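Local coordinates for uncharacterized protein (Exiguobacterium sibiricum, PDB 3B77), which is of unknown function but is built on a bacterial pleckstrin-homology domain followed by a long helical region that resembles a known oligomerisation module, at residues Asp3-Asp11 with Asp102-Val111; Tyr68-Phe78 with Tyr115-Gln125. All coordinates share one frame; numbering follows the deposited sequence.

How the interactions relate
Both interactions lie within the PH domain, their centres about 19 Å apart. Their segments alternate along the chain: 3-11, 68-78, 102-111, 115-125. Interaction 1 joins the N-terminal edge of the five-strand sheet to strand 97-104 and the first turn of helix 108-146. Interaction 2 lays a later part of that helix, 115-125, against strand 73-79. Within this chain 73-79 and 97-104 are the outer strands of the three-strand sheet. Both contacts use helix 108-146. The two touch directly where V111 packs on F78, CG1 to CE1 at 3.6 Å. Together they fit the PH fold, two antiparallel sheets with a C-terminal helix.

Interaction 1: Asp3-Asp11 with Asp102-Val111; sequences DIGQVIHPD and DVDKKQLEHV
G5 and V103 form a single beta bridge. G5 N donates to D102 O at 2.8 Å, and this bond is bent. D104 N donates to G5 O at 2.9 Å and is nearly straight, 170° at the hydrogen. V103 CA also leans on G5 O in a CA-H...O contact. G5 is buried, and a side chain here would come up against D102 O.

Side-chain polar contacts continue beyond the bridge. The Q107 amide lies beside the backbone of V7. Its OE1 takes a weak bond from V7 N at 3.2 Å, while NE2 lies 2.8 Å from V7 O. The Q6 chain bends at chi2 (-69°), which brings its amide back to D104. There Q6 NE2 donates weakly to D104 OD2, with amide and carboxylate planes 80° apart. The other oxygen, D104 OD1, receives K106 N from above the carboxylate plane, making an Asx turn.

This is the place where the two sheets of the PH fold meet at a corner. Strand 97-104 ends here and helix 108-146 starts, with Q107 at its N-cap position. Q6 and I8 pair on their other side with K35 and L33 of strand 30-35.

The apolar part centres on V7. CG2 stands beside its backbone N and meets V103 CG1 at 3.7 Å and V111 CG2 at 4.2 Å. CG1 turns to H110 CB, 4.1 Å away. F32 of strand 30-35 packs on both V7 and H110, and I34 of the same strand touches V103.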
loop_
_atom_site.group_PDB
_atom_site.type_symbol
_atom_site.label_atom_id
_atom_site.label_comp_id
_atom_site.label_asym_id
_atom_site.label_seq_id
_atom_site.Cartn_x
_atom_site.Cartn_y
_atom_site.Cartn_z
ATOM N N ASP A 3 15.422 -26.958 58.129
ATOM C CA ASP A 3 15.488 -28.075 59.147
ATOM C C ASP A 3 15.952 -29.404 58.483
ATOM O O ASP A 3 15.607 -29.684 57.336
ATOM C CB ASP A 3 14.123 -28.210 59.840
ATOM C CG ASP A 3 14.200 -28.919 61.186
ATOM O OD1 ASP A 3 14.568 -30.117 61.212
ATOM O OD2 ASP A 3 13.848 -28.290 62.218
ATOM N N ILE A 4 16.715 -30.221 59.213
ATOM C CA ILE A 4 17.397 -31.397 58.613
ATOM C C ILE A 4 16.499 -32.634 58.427
ATOM O O ILE A 4 15.806 -33.061 59.353
ATOM C CB ILE A 4 18.698 -31.748 59.391
ATOM C CG1 ILE A 4 19.787 -30.661 59.154
ATOM C CG2 ILE A 4 19.262 -33.118 58.938
ATOM C CD1 ILE A 4 19.345 -29.139 59.324
ATOM N N GLY A 5 16.535 -33.214 57.225
ATOM C CA GLY A 5 15.595 -34.269 56.858
ATOM C C GLY A 5 16.135 -35.658 56.667
ATOM O O GLY A 5 17.324 -35.844 56.490
ATOM N N GLN A 6 15.219 -36.628 56.687
ATOM C CA GLN A 6 15.550 -38.042 56.554
ATOM C C GLN A 6 14.890 -38.645 55.323
ATOM O O GLN A 6 13.692 -38.502 55.123
ATOM C CB GLN A 6 15.067 -38.837 57.785
ATOM C CG GLN A 6 15.571 -38.352 59.162
ATOM C CD GLN A 6 17.047 -38.572 59.384
ATOM O OE1 GLN A 6 17.588 -39.624 59.069
ATOM N NE2 GLN A 6 17.708 -37.576 59.944
ATOM N N VAL A 7 15.676 -39.339 54.515
ATOM C CA VAL A 7 15.139 -40.101 53.412
ATOM C C VAL A 7 14.403 -41.294 54.003
ATOM O O VAL A 7 14.985 -42.079 54.764
ATOM C CB VAL A 7 16.248 -40.588 52.471
ATOM C CG1 VAL A 7 15.666 -41.448 51.354
ATOM C CG2 VAL A 7 17.022 -39.398 51.902
ATOM N N ILE A 8 13.120 -41.412 53.676
ATOM C CA ILE A 8 12.293 -42.490 54.189
ATOM C C ILE A 8 12.406 -43.700 53.264
ATOM O O ILE A 8 12.491 -43.557 52.053
ATOM C CB ILE A 8 10.821 -42.051 54.288
ATOM C CG1 ILE A 8 10.664 -40.750 55.108
ATOM C CG2 ILE A 8 9.968 -43.167 54.828
ATOM C CD1 ILE A 8 11.302 -40.744 56.474
ATOM N N HIS A 9 12.397 -44.890 53.844
ATOM C CA HIS A 9 12.452 -46.133 53.096
ATOM C C HIS A 9 11.050 -46.413 52.531
ATOM O O HIS A 9 10.062 -46.125 53.186
ATOM C CB HIS A 9 12.883 -47.265 54.038
ATOM C CG HIS A 9 13.199 -48.551 53.342
ATOM N ND1 HIS A 9 12.236 -49.480 53.019
ATOM C CD2 HIS A 9 14.373 -49.067 52.915
ATOM C CE1 HIS A 9 12.799 -50.506 52.409
ATOM N NE2 HIS A 9 14.097 -50.283 52.336
ATOM N N PRO A 10 10.958 -46.941 51.303
ATOM C CA PRO A 10 9.703 -47.342 50.656
ATOM C C PRO A 10 8.684 -48.105 51.503
ATOM O O PRO A 10 7.480 -47.968 51.284
ATOM C CB PRO A 10 10.178 -48.240 49.518
ATOM C CG PRO A 10 11.511 -47.719 49.163
ATOM C CD PRO A 10 12.106 -47.119 50.400
ATOM N N ASP A 11 9.161 -48.928 52.429
ATOM C CA ASP A 11 8.277 -49.691 53.317
ATOM C C ASP A 11 7.450 -48.803 54.226
ATOM O O ASP A 11 6.364 -49.205 54.659
ATOM C CB ASP A 11 9.075 -50.638 54.209
ATOM C CG ASP A 11 9.841 -51.669 53.435
ATOM O OD1 ASP A 11 9.663 -51.758 52.202
ATOM O OD2 ASP A 11 10.639 -52.387 54.068
ATOM N N ASP A 102 17.660 -29.805 53.093
ATOM C CA ASP A 102 18.821 -30.349 53.829
ATOM C C ASP A 102 18.527 -31.769 54.272
ATOM O O ASP A 102 17.467 -32.027 54.828
ATOM C CB ASP A 102 19.147 -29.495 55.052
ATOM C CG ASP A 102 19.798 -28.171 54.682
ATOM O OD1 ASP A 102 20.774 -28.189 53.898
ATOM O OD2 ASP A 102 19.356 -27.117 55.183
ATOM N N VAL A 103 19.459 -32.680 54.016
ATOM C CA VAL A 103 19.252 -34.094 54.269
ATOM C C VAL A 103 20.450 -34.682 55.016
ATOM O O VAL A 103 21.602 -34.321 54.753
ATOM C CB VAL A 103 19.032 -34.876 52.946
ATOM C CG1 VAL A 103 18.714 -36.322 53.216
ATOM C CG2 VAL A 103 17.926 -34.260 52.150
ATOM N N ASP A 104 20.150 -35.597 55.939
ATOM C CA ASP A 104 21.143 -36.320 56.716
ATOM C C ASP A 104 22.254 -36.839 55.814
ATOM O O ASP A 104 21.997 -37.667 54.933
ATOM C CB ASP A 104 20.451 -37.496 57.424
ATOM C CG ASP A 104 21.338 -38.191 58.470
ATOM O OD1 ASP A 104 22.599 -38.175 58.375
ATOM O OD2 ASP A 104 20.731 -38.784 59.390
ATOM N N LYS A 105 23.487 -36.372 56.052
ATOM C CA LYS A 105 24.622 -36.767 55.221
ATOM C C LYS A 105 24.804 -38.266 55.159
ATOM O O LYS A 105 25.384 -38.763 54.193
ATOM C CB LYS A 105 25.929 -36.103 55.659
ATOM C CG LYS A 105 26.447 -36.524 57.032
ATOM C CD LYS A 105 27.695 -35.724 57.460
ATOM C CE LYS A 105 29.016 -36.378 57.046
ATOM N NZ LYS A 105 30.263 -35.613 57.483
ATOM N N LYS A 106 24.327 -38.977 56.175
ATOM C CA LYS A 106 24.379 -40.437 56.173
ATOM C C LYS A 106 23.724 -41.017 54.922
ATOM O O LYS A 106 24.193 -42.013 54.378
ATOM C CB LYS A 106 23.708 -41.040 57.424
ATOM C CG LYS A 106 24.490 -40.894 58.761
ATOM N N GLN A 107 22.674 -40.375 54.437
ATOM C CA GLN A 107 21.925 -40.913 53.315
ATOM C C GLN A 107 22.303 -40.298 51.973
ATOM O O GLN A 107 21.510 -40.323 51.047
ATOM C CB GLN A 107 20.435 -40.723 53.589
ATOM C CG GLN A 107 19.934 -41.470 54.805
ATOM C CD GLN A 107 18.695 -40.865 55.378
ATOM O OE1 GLN A 107 18.650 -39.677 55.687
ATOM N NE2 GLN A 107 17.669 -41.681 55.537
ATOM N N LEU A 108 23.527 -39.795 51.854
ATOM C CA LEU A 108 24.019 -39.176 50.609
ATOM C C LEU A 108 23.777 -40.044 49.387
ATOM O O LEU A 108 23.404 -39.529 48.338
ATOM C CB LEU A 108 25.526 -38.882 50.717
ATOM C CG LEU A 108 26.271 -38.116 49.598
ATOM C CD1 LEU A 108 27.608 -37.635 50.159
ATOM C CD2 LEU A 108 26.510 -38.905 48.284
ATOM N N GLU A 109 24.006 -41.352 49.527
ATOM C CA GLU A 109 23.830 -42.288 48.423
ATOM C C GLU A 109 22.454 -42.102 47.782
ATOM O O GLU A 109 22.311 -42.198 46.582
ATOM C CB GLU A 109 24.028 -43.736 48.900
ATOM N N HIS A 110 21.454 -41.790 48.590
ATOM C CA HIS A 110 20.079 -41.673 48.116
ATOM C C HIS A 110 19.755 -40.300 47.553
ATOM O O HIS A 110 19.083 -40.190 46.530
ATOM C CB HIS A 110 19.110 -41.983 49.258
ATOM C CG HIS A 110 19.251 -43.364 49.798
ATOM N ND1 HIS A 110 19.892 -43.637 50.988
ATOM C CD2 HIS A 110 18.864 -44.556 49.292
ATOM C CE1 HIS A 110 19.881 -44.939 51.193
ATOM N NE2 HIS A 110 19.264 -45.518 50.179
ATOM N N VAL A 111 20.219 -39.259 48.240
ATOM C CA VAL A 111 20.021 -37.892 47.778
ATOM C C VAL A 111 20.713 -37.675 46.429
ATOM O O VAL A 111 20.207 -36.937 45.580
ATOM C CB VAL A 111 20.529 -36.823 48.789
ATOM C CG1 VAL A 111 20.037 -35.440 48.373
ATOM C CG2 VAL A 111 20.046 -37.112 50.196
#

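Interaction 2: Tyr68-Phe78 with Tyr115-Gln125; sequences YAHYPIRHVMF and YKALLAIAEKQ
Q125 reaches from the helix to Y68, P72 and I73, where the loop runs into strand 73-79. From CB its chain runs extended beyond CG to the amide. CD lies 3.8 Å from P72 CA. OE1 accepts a straight bond from I73 N at 2.7 Å, in the carbonyl plane, and NE2 donates weakly to Y68 O at 2.9 Å. With an alanine here, I73 N would probably lose its acceptor and Y68 O its weak donor, leaving the loop less firmly tied to the helix. F183 also packs on Q125.

I73 and V76 point at the helix; F78 offers its CB, and its ring leads away. I73 CD1 meets L118 CD2 at 3.6 Å and I121 CG2 a little farther off. A122 CB sits 3.2 Å from I73 O. V76 CB touches L119 CD1. Y115 is sandwiched: F78 CB lies over one ring face, 3.8 Å from the centroid, and L119 CD2 over the opposite face.

F78 pairs with a strand of a second subunit, so the sheet runs on across that interface. The axes of segments 73-78 and 115-125 come within 7.0 Å, their directions 128° apart. This is consistent with the PH fold, in which a C-terminal helix closes one end of the two-sheet barrel.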
loop_
_atom_site.group_PDB
_atom_site.type_symbol
_atom_site.label_atom_id
_atom_site.label_comp_id
_atom_site.label_asym_id
_atom_site.label_seq_id
_atom_site.Cartn_x
_atom_site.Cartn_y
_atom_site.Cartn_z
ATOM N N TYR A 68 4.410 -31.826 37.631
ATOM C CA TYR A 68 5.562 -31.454 36.796
ATOM C C TYR A 68 5.110 -30.777 35.508
ATOM O O TYR A 68 5.735 -29.783 35.067
ATOM C CB TYR A 68 6.422 -32.687 36.456
ATOM C CG TYR A 68 6.852 -33.478 37.673
ATOM C CD1 TYR A 68 7.435 -32.845 38.770
ATOM C CD2 TYR A 68 6.684 -34.846 37.721
ATOM C CE1 TYR A 68 7.829 -33.571 39.894
ATOM C CE2 TYR A 68 7.078 -35.575 38.813
ATOM C CZ TYR A 68 7.647 -34.946 39.908
ATOM O OH TYR A 68 8.015 -35.692 41.007
ATOM N N ALA A 69 4.019 -31.322 34.940
ATOM C CA ALA A 69 3.409 -30.824 33.690
ATOM C C ALA A 69 3.075 -29.344 33.706
ATOM O O ALA A 69 3.117 -28.730 32.674
ATOM C CB ALA A 69 2.170 -31.627 33.334
ATOM N N HIS A 70 2.731 -28.784 34.853
ATOM C CA HIS A 70 2.393 -27.363 34.958
ATOM C C HIS A 70 3.450 -26.574 35.700
ATOM O O HIS A 70 3.430 -25.343 35.672
ATOM C CB HIS A 70 1.049 -27.185 35.672
ATOM C CG HIS A 70 -0.065 -27.940 35.026
ATOM N ND1 HIS A 70 -0.445 -27.723 33.716
ATOM C CD2 HIS A 70 -0.861 -28.933 35.491
ATOM C CE1 HIS A 70 -1.423 -28.555 33.399
ATOM N NE2 HIS A 70 -1.696 -29.302 34.456
ATOM N N TYR A 71 4.343 -27.266 36.410
ATOM C CA TYR A 71 5.425 -26.611 37.150
ATOM C C TYR A 71 6.736 -27.278 36.782
ATOM O O TYR A 71 7.106 -28.280 37.363
ATOM C CB TYR A 71 5.186 -26.713 38.650
ATOM C CG TYR A 71 3.917 -26.073 39.101
ATOM C CD1 TYR A 71 3.871 -24.733 39.380
ATOM C CD2 TYR A 71 2.768 -26.803 39.236
ATOM C CE1 TYR A 71 2.718 -24.130 39.780
ATOM C CE2 TYR A 71 1.607 -26.215 39.636
ATOM C CZ TYR A 71 1.580 -24.873 39.896
ATOM O OH TYR A 71 0.403 -24.250 40.301
ATOM N N PRO A 72 7.430 -26.739 35.788
ATOM C CA PRO A 72 8.737 -27.280 35.399
ATOM C C PRO A 72 9.881 -27.165 36.422
ATOM O O PRO A 72 9.990 -26.167 37.163
ATOM C CB PRO A 72 9.092 -26.461 34.157
ATOM C CG PRO A 72 7.790 -25.874 33.695
ATOM C CD PRO A 72 7.031 -25.619 34.924
ATOM N N ILE A 73 10.735 -28.190 36.401
ATOM C CA ILE A 73 11.917 -28.281 37.257
ATOM C C ILE A 73 13.085 -27.684 36.533
ATOM O O ILE A 73 13.274 -27.945 35.353
ATOM C CB ILE A 73 12.218 -29.749 37.660
ATOM C CG1 ILE A 73 11.045 -30.291 38.495
ATOM C CG2 ILE A 73 13.495 -29.848 38.441
ATOM C CD1 ILE A 73 11.153 -31.713 38.838
ATOM N N ARG A 74 13.818 -26.823 37.233
ATOM C CA ARG A 74 14.930 -26.094 36.660
ATOM C C ARG A 74 15.965 -25.827 37.742
ATOM O O ARG A 74 15.655 -25.833 38.931
ATOM C CB ARG A 74 14.463 -24.743 36.132
ATOM C CG ARG A 74 13.460 -24.781 35.034
ATOM C CD ARG A 74 13.070 -23.353 34.631
ATOM N NE ARG A 74 12.040 -23.343 33.577
ATOM C CZ ARG A 74 10.716 -23.218 33.755
ATOM N NH1 ARG A 74 10.168 -23.070 34.972
ATOM N NH2 ARG A 74 9.918 -23.260 32.687
ATOM N N HIS A 75 17.193 -25.579 37.299
ATOM C CA HIS A 75 18.288 -25.206 38.168
ATOM C C HIS A 75 18.527 -26.183 39.293
ATOM O O HIS A 75 18.654 -25.784 40.453
ATOM C CB HIS A 75 18.068 -23.792 38.699
ATOM C CG HIS A 75 17.812 -22.797 37.620
ATOM N ND1 HIS A 75 18.783 -22.424 36.720
ATOM C CD2 HIS A 75 16.697 -22.111 37.280
ATOM C CE1 HIS A 75 18.280 -21.545 35.870
ATOM N NE2 HIS A 75 17.012 -21.340 36.186
ATOM N N VAL A 76 18.617 -27.461 38.924
ATOM C CA VAL A 76 18.875 -28.519 39.878
ATOM C C VAL A 76 20.334 -28.454 40.342
ATOM O O VAL A 76 21.254 -28.557 39.529
ATOM C CB VAL A 76 18.553 -29.892 39.284
ATOM C CG1 VAL A 76 18.865 -31.009 40.289
ATOM C CG2 VAL A 76 17.084 -29.934 38.863
HETATM N N MSE A 77 20.517 -28.264 41.655
HETATM C CA MSE A 77 21.829 -28.175 42.293
HETATM C C MSE A 77 22.027 -29.188 43.433
HETATM O O MSE A 77 21.073 -29.722 43.999
HETATM C CB MSE A 77 22.016 -26.791 42.904
HETATM C CG MSE A 77 21.861 -25.640 41.956
HETATM SE SE MSE A 77 23.365 -25.506 40.690
HETATM C CE MSE A 77 22.558 -23.885 39.497
ATOM N N PHE A 78 23.286 -29.405 43.788
ATOM C CA PHE A 78 23.630 -30.284 44.898
ATOM C C PHE A 78 24.843 -29.763 45.628
ATOM O O PHE A 78 25.703 -29.122 45.034
ATOM C CB PHE A 78 23.886 -31.715 44.422
ATOM C CG PHE A 78 23.989 -32.692 45.532
ATOM C CD1 PHE A 78 22.956 -32.831 46.427
ATOM C CD2 PHE A 78 25.123 -33.462 45.702
ATOM C CE1 PHE A 78 23.057 -33.709 47.469
ATOM C CE2 PHE A 78 25.214 -34.355 46.739
ATOM C CZ PHE A 78 24.190 -34.481 47.614
ATOM N N TYR A 115 19.103 -36.186 42.978
ATOM C CA TYR A 115 19.789 -35.172 42.207
ATOM C C TYR A 115 19.799 -35.581 40.745
ATOM O O TYR A 115 19.385 -34.803 39.895
ATOM C CB TYR A 115 21.215 -34.991 42.718
ATOM C CG TYR A 115 22.075 -34.095 41.873
ATOM C CD1 TYR A 115 21.770 -32.751 41.724
ATOM C CD2 TYR A 115 23.214 -34.585 41.239
ATOM C CE1 TYR A 115 22.572 -31.914 40.976
ATOM C CE2 TYR A 115 24.027 -33.755 40.471
ATOM C CZ TYR A 115 23.708 -32.418 40.335
ATOM O OH TYR A 115 24.508 -31.584 39.565
ATOM N N LYS A 116 20.226 -36.810 40.460
ATOM C CA LYS A 116 20.274 -37.288 39.080
ATOM C C LYS A 116 18.910 -37.289 38.430
ATOM O O LYS A 116 18.781 -36.831 37.314
ATOM C CB LYS A 116 20.886 -38.690 38.989
ATOM C CG LYS A 116 22.383 -38.804 39.359
ATOM C CD LYS A 116 22.856 -40.255 39.093
ATOM C CE LYS A 116 24.185 -40.627 39.711
ATOM N NZ LYS A 116 24.604 -42.045 39.313
ATOM N N ALA A 117 17.906 -37.802 39.134
ATOM C CA ALA A 117 16.514 -37.890 38.621
ATOM C C ALA A 117 15.955 -36.528 38.223
ATOM O O ALA A 117 15.477 -36.350 37.102
ATOM C CB ALA A 117 15.577 -38.554 39.666
ATOM N N LEU A 118 16.034 -35.574 39.148
ATOM C CA LEU A 118 15.544 -34.212 38.919
ATOM C C LEU A 118 16.253 -33.526 37.741
ATOM O O LEU A 118 15.620 -32.851 36.909
ATOM C CB LEU A 118 15.698 -33.386 40.195
ATOM C CG LEU A 118 14.774 -33.801 41.343
ATOM C CD1 LEU A 118 14.976 -32.890 42.567
ATOM C CD2 LEU A 118 13.305 -33.788 40.851
ATOM N N LEU A 119 17.561 -33.734 37.657
ATOM C CA LEU A 119 18.405 -33.210 36.574
ATOM C C LEU A 119 17.903 -33.744 35.204
ATOM O O LEU A 119 17.795 -33.016 34.224
ATOM C CB LEU A 119 19.839 -33.666 36.861
ATOM C CG LEU A 119 21.129 -32.892 36.624
ATOM C CD1 LEU A 119 21.113 -31.468 37.172
ATOM C CD2 LEU A 119 22.257 -33.707 37.309
ATOM N N ALA A 120 17.564 -35.022 35.168
ATOM C CA ALA A 120 17.060 -35.673 33.979
ATOM C C ALA A 120 15.668 -35.153 33.621
ATOM O O ALA A 120 15.366 -34.921 32.449
ATOM C CB ALA A 120 17.030 -37.172 34.208
ATOM N N ILE A 121 14.827 -34.951 34.631
ATOM C CA ILE A 121 13.475 -34.392 34.408
ATOM C C ILE A 121 13.583 -32.975 33.840
ATOM O O ILE A 121 12.964 -32.670 32.836
ATOM C CB ILE A 121 12.624 -34.379 35.723
ATOM C CG1 ILE A 121 12.365 -35.809 36.216
ATOM C CG2 ILE A 121 11.276 -33.658 35.512
ATOM C CD1 ILE A 121 11.717 -35.855 37.592
ATOM N N ALA A 122 14.371 -32.113 34.491
ATOM C CA ALA A 122 14.560 -30.738 34.011
ATOM C C ALA A 122 14.958 -30.733 32.537
ATOM O O ALA A 122 14.472 -29.920 31.751
ATOM C CB ALA A 122 15.624 -30.014 34.841
ATOM N N GLU A 123 15.858 -31.630 32.161
ATOM C CA GLU A 123 16.326 -31.642 30.791
ATOM C C GLU A 123 15.226 -32.045 29.803
ATOM O O GLU A 123 15.055 -31.423 28.762
ATOM C CB GLU A 123 17.575 -32.524 30.617
ATOM C CG GLU A 123 17.988 -32.631 29.141
ATOM C CD GLU A 123 19.430 -33.051 28.901
ATOM O OE1 GLU A 123 20.235 -33.087 29.872
ATOM O OE2 GLU A 123 19.756 -33.330 27.713
ATOM N N LYS A 124 14.488 -33.088 30.125
ATOM C CA LYS A 124 13.420 -33.577 29.248
ATOM C C LYS A 124 12.396 -32.484 29.026
ATOM O O LYS A 124 11.905 -32.318 27.902
ATOM C CB LYS A 124 12.736 -34.771 29.894
ATOM C CG LYS A 124 11.656 -35.430 29.065
ATOM C CD LYS A 124 12.229 -36.211 27.918
ATOM C CE LYS A 124 11.161 -37.073 27.264
ATOM N NZ LYS A 124 11.659 -37.723 26.031
ATOM N N GLN A 125 12.087 -31.732 30.088
ATOM C CA GLN A 125 11.115 -30.645 30.024
ATOM C C GLN A 125 11.654 -29.576 29.132
ATOM O O GLN A 125 10.943 -29.103 28.260
ATOM C CB GLN A 125 10.760 -30.090 31.425
ATOM C CG GLN A 125 10.004 -31.101 32.287
ATOM C CD GLN A 125 9.484 -30.570 33.613
ATOM O OE1 GLN A 125 10.230 -30.008 34.461
ATOM N NE2 GLN A 125 8.186 -30.771 33.820
HETATM O O HOH W 1 13.570 -27.722 32.580
#